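Local coordinates for protein glutamate receptor 1 (Adineta vaga, PDB 4IO2) that probably works as a ligand-gated ion channel of synaptic membranes, represented here by its extracellular ligand-binding domain with glutamate bound, at residues A[131-136]-A[172-178]; A[166-170]-A[192-196]. One frame throughout, in Å; residues are numbered along the deposited sequence. Where two conformers were deposited one is given.

How the contacts relate
Both contacts lie in one lobe of the two-lobed, clamshell ligand-binding domain, their centres about 11 Å apart. Their segments alternate along the chain: 131-136, 166-170, 172-178, then 192-196. Helix 162-170 ends in contact 2 and the chain passes straight into contact 1, where Ile173 N lies 2.9 Å from Ser168 O, a probable hydrogen bond, and Leu169 CD2 packs on the backbone of residues 174-176. Strands 177-180 and 195-198 both pair with strand 103-112, so both contacts reach the same antiparallel sheet. The helix end and both strands thus belong to one lobe, which offers Arg136 of contact 1 to the glutamate, while contact 2 packs the helix on a later turn.

Contact 1: A[131-136]-A[172-178]; sequences NRIGIR and GIIDVSF. With GLU (glutamic acid), chain E.
In one lobe of the clamshell ligand-binding domain a single beta bridge, Ile133 with Val176, ties the 131-136 segment, which carries strand 134-136, to the 172-178 segment, which runs into strand 177-180. Gly134 N donates to Val176 O at 2.9 Å, and Arg132 O takes the Asp175 N-H and, weakly, that of Val176. At the end remote from the ligand, the bend in the Arg132 chain (chi3 58°) helps turn its guanidinium onto Asp175. It grips the carboxylate side-on in a salt bridge: NE to Asp175 OD2 is 2.9 Å, NH2 to Asp175 OD1 also 2.9 Å. Both oxygens are met from above the carboxylate, whose plane stands 55° from the guanidinium. Arg132 NH2 also reaches Gly172 O at 2.7 Å, the carbonyl of the glycine that closes helix 162-170 in a Schellman motif. A methionine in place of Arg132 has no side-chain N-H to offer, and would probably leave Gly172 O short of donors and the Asp175 carboxylate freer to turn, with Arg112 as its remaining charged mate. Further in, Ile174 CD1 rests against the bare CA of Gly134, at 3.8 Å, on the side a beta carbon would point to. Ser177 OG donates to Gly134 O at 2.6 Å from above the carbonyl plane, and receives a bond from a water that also takes Arg136 N and NE. Ile135 CD1 sits over one face of the Phe178 ring as a CH-pi contact, while Phe202 meets that ring edge-to-face. The bridge thus leads into the binding site: Arg136 NH2 meets a lone pair of Phe178 O at 2.9 Å, and Arg136 NH2 to GLU OE2 of the bound glutamate is 2.8 Å.

Contact 2: A[166-170]-A[192-196]; sequences YDSLL and YCNLT
Tyr166 O accepts the Leu170 N-H at 2.9 Å, closing the helical turn whose side chains meet Tyr192 and Leu195. On the other side, Leu195 N to Tyr192 O, 3.2 Å, closes a type I beta turn that brings those two residues round to the same helix. The contact between helix and turn is apolar. The tyrosine rings overlap obliquely, planes 33° apart and centroids 4.5 Å apart, with Tyr192 CE2 over the face of the Tyr166 ring and 3.4 Å from Tyr166 CD2. Tyr166 CB in turn sits over the Tyr192 face, 4.1 Å from the ring centroid, a CH-pi contact. Beyond this overlap the Tyr192 hydroxyl is tied to Gln163, one turn before Tyr166 in the same helix, which helps fix how the ring lies. In Leu195, chi2 -177° sets CD1 anti to CA, carrying it out to Tyr166 CD1 at 3.9 Å, while Leu195 CD2 branches off to Leu170 CD2 at 3.7 Å and also touches Leu169 CB. Leu170 uses its other methyl, CD1, on Tyr192 CD1 at 4.0 Å. Within the turn, Cys193 is joined by a disulfide to Cys247 near the C-terminus. Helix 162-170 is thus packed on the turn leading into strand 195-198, with Val187 of helix 181-190 touching both tyrosines and Leu110 of strand 103-112 lying against Leu169.

Contact 1: A[131-136]-A[172-178]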
loop_
_atom_site.group_PDB
_atom_site.type_symbol
_atom_site.label_atom_id
_atom_site.label_comp_id
_atom_site.label_asym_id
_atom_site.label_seq_id
_atom_site.Cartn_x
_atom_site.Cartn_y
_atom_site.Cartn_z
ATOM N N ASN A 131 14.418 -5.716 -28.438
ATOM C CA ASN A 131 14.302 -7.172 -28.440
ATOM C C ASN A 131 15.266 -7.930 -27.510
ATOM O O ASN A 131 15.265 -9.183 -27.457
ATOM C CB ASN A 131 14.466 -7.747 -29.785
ATOM C CG ASN A 131 13.840 -9.110 -29.897
ATOM O OD1 ASN A 131 12.735 -9.334 -29.461
ATOM N ND2 ASN A 131 14.502 -9.979 -30.577
ATOM N N ARG A 132 16.134 -7.187 -26.815
ATOM C CA ARG A 132 16.891 -7.815 -25.744
ATOM C C ARG A 132 16.356 -7.534 -24.346
ATOM O O ARG A 132 16.962 -7.931 -23.339
ATOM C CB ARG A 132 18.359 -7.466 -25.893
ATOM C CG ARG A 132 18.906 -8.062 -27.234
ATOM C CD ARG A 132 20.414 -8.209 -27.400
ATOM N NE ARG A 132 20.979 -9.042 -26.337
ATOM C CZ ARG A 132 21.118 -10.371 -26.349
ATOM N NH1 ARG A 132 20.777 -11.113 -27.367
ATOM N NH2 ARG A 132 21.593 -10.965 -25.264
ATOM N N ILE A 133 15.199 -6.870 -24.318
ATOM C CA ILE A 133 14.420 -6.779 -23.089
ATOM C C ILE A 133 13.269 -7.815 -23.095
ATOM O O ILE A 133 12.355 -7.688 -23.880
ATOM C CB ILE A 133 13.883 -5.341 -22.941
ATOM C CG1 ILE A 133 15.029 -4.311 -23.035
ATOM C CG2 ILE A 133 13.079 -5.201 -21.628
ATOM C CD1 ILE A 133 14.534 -2.914 -23.213
ATOM N N GLY A 134 13.334 -8.860 -22.256
ATOM C CA GLY A 134 12.280 -9.876 -22.202
ATOM C C GLY A 134 11.181 -9.464 -21.226
ATOM O O GLY A 134 11.458 -8.941 -20.156
ATOM N N ILE A 135 9.936 -9.625 -21.654
ATOM C CA ILE A 135 8.794 -9.298 -20.822
ATOM C C ILE A 135 7.780 -10.444 -20.835
ATOM O O ILE A 135 7.365 -10.896 -21.872
ATOM C CB ILE A 135 8.116 -7.986 -21.294
ATOM C CG1 ILE A 135 9.052 -6.757 -21.171
ATOM C CG2 ILE A 135 6.774 -7.767 -20.530
ATOM C CD1 ILE A 135 9.319 -6.238 -19.814
ATOM N N ARG A 136 7.377 -10.901 -19.649
ATOM C CA ARG A 136 6.300 -11.882 -19.516
ATOM C C ARG A 136 4.937 -11.277 -19.847
ATOM O O ARG A 136 4.451 -10.335 -19.206
ATOM C CB ARG A 136 6.291 -12.485 -18.116
ATOM C CG ARG A 136 7.479 -13.382 -17.834
ATOM C CD ARG A 136 7.560 -13.727 -16.353
ATOM N NE ARG A 136 8.005 -12.547 -15.591
ATOM C CZ ARG A 136 7.723 -12.269 -14.344
ATOM N NH1 ARG A 136 6.877 -13.060 -13.660
ATOM N NH2 ARG A 136 8.275 -11.220 -13.763
ATOM N N GLY A 172 21.621 -16.209 -22.998
ATOM C CA GLY A 172 22.085 -15.016 -23.677
ATOM C C GLY A 172 21.168 -14.491 -24.764
ATOM O O GLY A 172 21.573 -13.684 -25.613
ATOM N N ILE A 173 19.882 -14.866 -24.699
ATOM C CA ILE A 173 18.921 -14.421 -25.698
ATOM C C ILE A 173 18.392 -13.032 -25.337
ATOM O O ILE A 173 18.084 -12.224 -26.210
ATOM C CB ILE A 173 17.729 -15.373 -25.765
ATOM C CG1 ILE A 173 18.186 -16.745 -26.244
ATOM C CG2 ILE A 173 16.654 -14.846 -26.699
ATOM C CD1 ILE A 173 17.172 -17.839 -26.022
ATOM N N ILE A 174 18.221 -12.782 -24.044
ATOM C CA ILE A 174 17.907 -11.436 -23.584
ATOM C C ILE A 174 18.938 -10.981 -22.565
ATOM O O ILE A 174 19.671 -11.809 -21.983
ATOM C CB ILE A 174 16.472 -11.383 -22.959
ATOM C CG1 ILE A 174 16.331 -12.414 -21.819
ATOM C CG2 ILE A 174 15.454 -11.623 -24.059
ATOM C CD1 ILE A 174 14.917 -12.376 -21.124
ATOM N N ASP A 175 19.020 -9.682 -22.348
ATOM C CA ASP A 175 19.944 -9.144 -21.342
ATOM C C ASP A 175 19.256 -8.788 -20.042
ATOM O O ASP A 175 19.911 -8.778 -19.000
ATOM C CB ASP A 175 20.669 -7.908 -21.899
ATOM C CG ASP A 175 21.602 -8.239 -23.054
ATOM O OD1 ASP A 175 22.273 -9.297 -22.988
ATOM O OD2 ASP A 175 21.555 -7.459 -24.034
ATOM N N VAL A 176 17.954 -8.460 -20.082
ATOM C CA VAL A 176 17.233 -8.059 -18.880
ATOM C C VAL A 176 15.799 -8.543 -18.974
ATOM O O VAL A 176 15.255 -8.771 -20.054
ATOM C CB VAL A 176 17.223 -6.532 -18.661
ATOM C CG1 VAL A 176 18.609 -5.977 -18.439
ATOM C CG2 VAL A 176 16.549 -5.827 -19.855
ATOM N N SER A 177 15.168 -8.693 -17.811
ATOM C CA SER A 177 13.702 -8.706 -17.722
ATOM C C SER A 177 13.307 -7.933 -16.464
ATOM O O SER A 177 14.173 -7.341 -15.795
ATOM C CB SER A 177 13.177 -10.140 -17.684
ATOM O OG SER A 177 11.746 -10.168 -17.825
ATOM N N PHE A 178 11.990 -7.873 -16.173
ATOM C CA PHE A 178 11.467 -7.208 -14.978
ATOM C C PHE A 178 10.826 -8.288 -14.122
ATOM O O PHE A 178 10.250 -9.258 -14.646
ATOM C CB PHE A 178 10.325 -6.241 -15.335
ATOM C CG PHE A 178 10.687 -5.087 -16.241
ATOM C CD1 PHE A 178 11.994 -4.690 -16.419
ATOM C CD2 PHE A 178 9.683 -4.390 -16.909
ATOM C CE1 PHE A 178 12.296 -3.631 -17.251
ATOM C CE2 PHE A 178 9.974 -3.320 -17.712
ATOM C CZ PHE A 178 11.289 -2.949 -17.891
HETATM N N GLU E . 2.544 -9.363 -9.841
HETATM C CA GLU E . 2.614 -9.483 -11.300
HETATM C C GLU E . 1.234 -9.266 -11.914
HETATM O O GLU E . 0.224 -9.283 -11.163
HETATM C CB GLU E . 3.157 -10.842 -11.753
HETATM C CG GLU E . 4.546 -11.225 -11.228
HETATM C CD GLU E . 5.713 -10.419 -11.795
HETATM O OE1 GLU E . 5.493 -9.631 -12.713
HETATM O OE2 GLU E . 6.870 -10.651 -11.353
HETATM O OXT GLU E . 1.152 -9.063 -13.148
HETATM O O HOH W 1 16.836 -11.014 -28.415
HETATM O O HOH W 2 21.113 -13.368 -28.555
HETATM O O HOH W 3 8.835 -10.189 -17.207
#

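Contact 2: A[166-170]-A[192-196]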
loop_
_atom_site.group_PDB
_atom_site.type_symbol
_atom_site.label_atom_id
_atom_site.label_comp_id
_atom_site.label_asym_id
_atom_site.label_seq_id
_atom_site.Cartn_x
_atom_site.Cartn_y
_atom_site.Cartn_z
ATOM N N TYR A 166 14.014 -17.091 -17.021
ATOM C CA TYR A 166 15.311 -17.526 -16.477
ATOM C C TYR A 166 16.168 -18.142 -17.580
ATOM O O TYR A 166 17.349 -17.798 -17.750
ATOM C CB TYR A 166 15.131 -18.543 -15.330
ATOM C CG TYR A 166 14.202 -18.122 -14.213
ATOM C CD1 TYR A 166 14.232 -16.832 -13.686
ATOM C CD2 TYR A 166 13.261 -18.999 -13.710
ATOM C CE1 TYR A 166 13.396 -16.465 -12.660
ATOM C CE2 TYR A 166 12.411 -18.635 -12.676
ATOM C CZ TYR A 166 12.466 -17.365 -12.170
ATOM O OH TYR A 166 11.600 -16.999 -11.167
ATOM N N ASP A 167 15.569 -19.037 -18.350
ATOM C CA ASP A 167 16.318 -19.746 -19.398
ATOM C C ASP A 167 16.834 -18.795 -20.486
ATOM O O ASP A 167 17.947 -18.967 -21.002
ATOM C CB ASP A 167 15.445 -20.819 -20.024
ATOM C CG ASP A 167 15.120 -21.948 -19.055
ATOM O OD1 ASP A 167 15.723 -22.008 -17.979
ATOM O OD2 ASP A 167 14.248 -22.780 -19.366
ATOM N N SER A 168 16.063 -17.780 -20.833
ATOM C CA SER A 168 16.471 -16.869 -21.890
ATOM C C SER A 168 17.622 -15.961 -21.439
ATOM O O SER A 168 18.487 -15.618 -22.223
ATOM C CB SER A 168 15.286 -16.023 -22.347
ATOM O OG SER A 168 14.301 -16.845 -22.925
ATOM N N LEU A 169 17.601 -15.555 -20.173
ATOM C CA LEU A 169 18.730 -14.848 -19.616
ATOM C C LEU A 169 19.961 -15.744 -19.600
ATOM O O LEU A 169 21.019 -15.342 -20.074
ATOM C CB LEU A 169 18.398 -14.406 -18.198
ATOM C CG LEU A 169 17.529 -13.149 -18.145
ATOM C CD1 LEU A 169 16.978 -12.986 -16.727
ATOM C CD2 LEU A 169 18.311 -11.921 -18.601
ATOM N N LEU A 170 19.828 -16.951 -19.091
ATOM C CA LEU A 170 21.015 -17.804 -18.957
ATOM C C LEU A 170 21.557 -18.207 -20.319
ATOM O O LEU A 170 22.743 -18.529 -20.419
ATOM C CB LEU A 170 20.671 -19.032 -18.136
ATOM C CG LEU A 170 20.404 -18.740 -16.667
ATOM C CD1 LEU A 170 19.881 -19.994 -16.018
ATOM C CD2 LEU A 170 21.645 -18.253 -15.904
ATOM N N TYR A 192 18.481 -19.435 -8.412
ATOM C CA TYR A 192 19.340 -19.027 -9.523
ATOM C C TYR A 192 20.440 -18.100 -9.056
ATOM O O TYR A 192 20.330 -16.878 -9.177
ATOM C CB TYR A 192 18.519 -18.363 -10.629
ATOM C CG TYR A 192 17.647 -19.338 -11.354
ATOM C CD1 TYR A 192 18.129 -20.071 -12.403
ATOM C CD2 TYR A 192 16.332 -19.523 -10.987
ATOM C CE1 TYR A 192 17.326 -20.964 -13.065
ATOM C CE2 TYR A 192 15.527 -20.413 -11.648
ATOM C CZ TYR A 192 16.039 -21.140 -12.664
ATOM O OH TYR A 192 15.246 -22.038 -13.319
ATOM N N CYS A 193 21.507 -18.711 -8.536
ATOM C CA CYS A 193 22.560 -17.983 -7.876
ATOM C C CYS A 193 23.396 -17.149 -8.857
ATOM O O CYS A 193 24.130 -16.264 -8.425
ATOM C CB CYS A 193 23.437 -18.969 -7.092
ATOM S SG CYS A 193 22.516 -19.953 -5.837
ATOM N N ASN A 194 23.275 -17.413 -10.157
ATOM C CA ASN A 194 24.016 -16.664 -11.171
ATOM C C ASN A 194 23.185 -15.611 -11.909
ATOM O O ASN A 194 23.597 -15.029 -12.925
ATOM C CB ASN A 194 24.653 -17.626 -12.189
ATOM C CG ASN A 194 25.633 -18.586 -11.550
ATOM O OD1 ASN A 194 26.403 -18.218 -10.642
ATOM N ND2 ASN A 194 25.634 -19.826 -12.041
ATOM N N LEU A 195 21.986 -15.379 -11.405
ATOM C CA LEU A 195 21.167 -14.249 -11.842
ATOM C C LEU A 195 21.201 -13.241 -10.702
ATOM O O LEU A 195 21.460 -13.624 -9.570
ATOM C CB LEU A 195 19.706 -14.681 -12.130
ATOM C CG LEU A 195 19.540 -15.644 -13.295
ATOM C CD1 LEU A 195 18.078 -15.959 -13.546
ATOM C CD2 LEU A 195 20.153 -15.133 -14.595
ATOM N N THR A 196 20.904 -11.977 -10.991
ATOM C CA THR A 196 20.956 -10.907 -9.994
ATOM C C THR A 196 20.009 -9.751 -10.360
ATOM O O THR A 196 19.418 -9.740 -11.446
ATOM C CB THR A 196 22.406 -10.393 -9.801
ATOM O OG1 THR A 196 22.495 -9.651 -8.569
ATOM C CG2 THR A 196 22.874 -9.546 -10.992
#